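Long-range contact in anti-H(O) lectin 1 (Ulex europaeus, PDB 1FX5), which binds L-fucose and recognises the O(H) blood-group glycan as a calcium- and manganese-containing legume lectin: residues A[31-36]-A[225-230]. Numbering follows the deposited sequence.
Sequences VLQLNK and THEVLN
In the beta-sandwich of the legume lectin fold, the short strand 32-33 pairs antiparallel with strand 224-236, Leu32 facing Val228 and Gln33 facing Glu227. Leu32 and Val228 form the hydrogen-bonded pair: Leu32 N reaches Val228 O at 3.1 Å and Val228 N returns to Leu32 O at 3.0 Å. Beyond the non-hydrogen-bonded pair Gln33-Glu227, Leu34 N donates to His226 O. On the face carrying Leu32 and Val228 the contact is apolar and buried: Leu34 CD1 comes within 4.2 Å of Val228 CG2, while Phe11 and Phe214 pack against Leu32 and Leu34. The other face is mixed. Here Gln33 and Glu227 run side by side in the same direction, amide and carboxylate planes 35° apart. Val31 holds CG1 anti to its backbone nitrogen (chi1 170°), which lays this methyl across the Glu227 side chain, 3.5 Å from Glu227 CB; its other methyl, CG2, meets Leu229 CD2 at 3.9 Å, the two side chains pointing the same way. Strand 64-78 flanks 224-236 on its other edge, through backbone bonds from Thr225, Glu227 and Leu229 to Glu77, Phe75 and Ser73, so this part of 224-236 is an inner strand between 32-33 and 64-78. Gln33 in turn bonds through its backbone to Ser25, carrying the pairing on to strand 25-26. Past the end of the short strand, beyond the Leu34 bond, a side-chain bond takes over from the backbone ladder: the hydroxyl of Thr225, swung anti to its own nitrogen, gives its proton to Asn35 O, with OG1 3.2 Å away and tilted 20° from the carbonyl plane.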
# COMPACT_ATOMS: atom_id res chain seq x y z
N VAL A 31 -7.51 13.30 13.24
CA VAL A 31 -6.76 14.20 12.36
C VAL A 31 -5.26 13.87 12.35
O VAL A 31 -4.71 13.47 13.38
CB VAL A 31 -6.97 15.67 12.85
CG1 VAL A 31 -6.05 16.66 12.14
CG2 VAL A 31 -8.40 16.07 12.62
N LEU A 32 -4.61 14.04 11.20
CA LEU A 32 -3.18 13.77 11.09
C LEU A 32 -2.43 15.08 11.41
O LEU A 32 -2.50 16.05 10.64
CB LEU A 32 -2.83 13.29 9.67
CG LEU A 32 -1.35 13.16 9.28
CD1 LEU A 32 -0.68 12.06 10.07
CD2 LEU A 32 -1.23 12.88 7.78
N GLN A 33 -1.76 15.12 12.56
CA GLN A 33 -1.01 16.29 13.00
C GLN A 33 0.46 16.16 12.57
O GLN A 33 1.20 15.33 13.08
CB GLN A 33 -1.11 16.44 14.52
CG GLN A 33 -0.58 17.76 15.03
CD GLN A 33 -0.68 17.90 16.53
OE1 GLN A 33 -1.49 18.67 17.03
NE2 GLN A 33 0.14 17.16 17.26
N LEU A 34 0.88 17.00 11.65
CA LEU A 34 2.24 16.95 11.15
C LEU A 34 3.35 17.38 12.12
O LEU A 34 4.49 16.91 12.01
CB LEU A 34 2.33 17.73 9.83
CG LEU A 34 1.34 17.31 8.73
CD1 LEU A 34 1.44 18.24 7.50
CD2 LEU A 34 1.56 15.84 8.34
N ASN A 35 3.05 18.27 13.05
CA ASN A 35 4.05 18.73 14.00
C ASN A 35 3.34 19.16 15.25
O ASN A 35 2.15 19.46 15.22
CB ASN A 35 4.84 19.93 13.43
CG ASN A 35 4.00 21.22 13.35
OD1 ASN A 35 4.09 22.08 14.22
ND2 ASN A 35 3.21 21.36 12.28
N LYS A 36 4.05 19.13 16.38
CA LYS A 36 3.42 19.55 17.61
C LYS A 36 4.03 20.87 18.05
O LYS A 36 5.05 21.30 17.51
CB LYS A 36 3.47 18.46 18.68
CG LYS A 36 4.80 17.87 18.96
CD LYS A 36 4.66 16.77 20.00
CE LYS A 36 3.56 15.79 19.62
NZ LYS A 36 3.53 14.59 20.53
N THR A 225 0.58 24.75 14.38
CA THR A 225 0.44 23.33 14.09
C THR A 225 -0.24 23.23 12.69
O THR A 225 -1.03 24.10 12.32
CB THR A 225 -0.35 22.61 15.21
OG1 THR A 225 -0.45 21.21 14.89
CG2 THR A 225 -1.74 23.22 15.37
N HIS A 226 0.13 22.22 11.90
CA HIS A 226 -0.42 22.03 10.55
C HIS A 226 -1.10 20.67 10.57
O HIS A 226 -0.44 19.66 10.83
CB HIS A 226 0.73 22.10 9.53
CG HIS A 226 1.52 23.37 9.61
ND1 HIS A 226 2.58 23.53 10.47
CD2 HIS A 226 1.33 24.57 9.01
CE1 HIS A 226 3.02 24.78 10.40
NE2 HIS A 226 2.28 25.43 9.52
N GLU A 227 -2.39 20.65 10.22
CA GLU A 227 -3.20 19.43 10.21
C GLU A 227 -3.96 19.02 8.94
O GLU A 227 -4.59 19.84 8.29
CB GLU A 227 -4.17 19.56 11.38
CG GLU A 227 -3.40 19.65 12.69
CD GLU A 227 -4.17 20.28 13.81
OE1 GLU A 227 -4.35 19.62 14.83
OE2 GLU A 227 -4.56 21.46 13.71
N VAL A 228 -3.91 17.73 8.64
CA VAL A 228 -4.57 17.19 7.46
C VAL A 228 -5.81 16.43 7.90
O VAL A 228 -5.74 15.60 8.82
CB VAL A 228 -3.61 16.25 6.67
CG1 VAL A 228 -4.33 15.65 5.46
CG2 VAL A 228 -2.37 17.02 6.20
N LEU A 229 -6.92 16.69 7.21
CA LEU A 229 -8.20 16.05 7.50
C LEU A 229 -8.53 14.75 6.76
O LEU A 229 -9.24 13.89 7.28
CB LEU A 229 -9.33 17.07 7.27
CG LEU A 229 -9.38 18.29 8.18
CD1 LEU A 229 -10.24 19.34 7.52
CD2 LEU A 229 -9.93 17.93 9.55
N ASN A 230 -8.13 14.66 5.50
CA ASN A 230 -8.38 13.48 4.69
C ASN A 230 -7.35 13.45 3.60
O ASN A 230 -6.61 14.43 3.40
CB ASN A 230 -9.79 13.50 4.09
CG ASN A 230 -10.14 14.85 3.50
OD1 ASN A 230 -9.43 15.38 2.65
ND2 ASN A 230 -11.24 15.42 3.97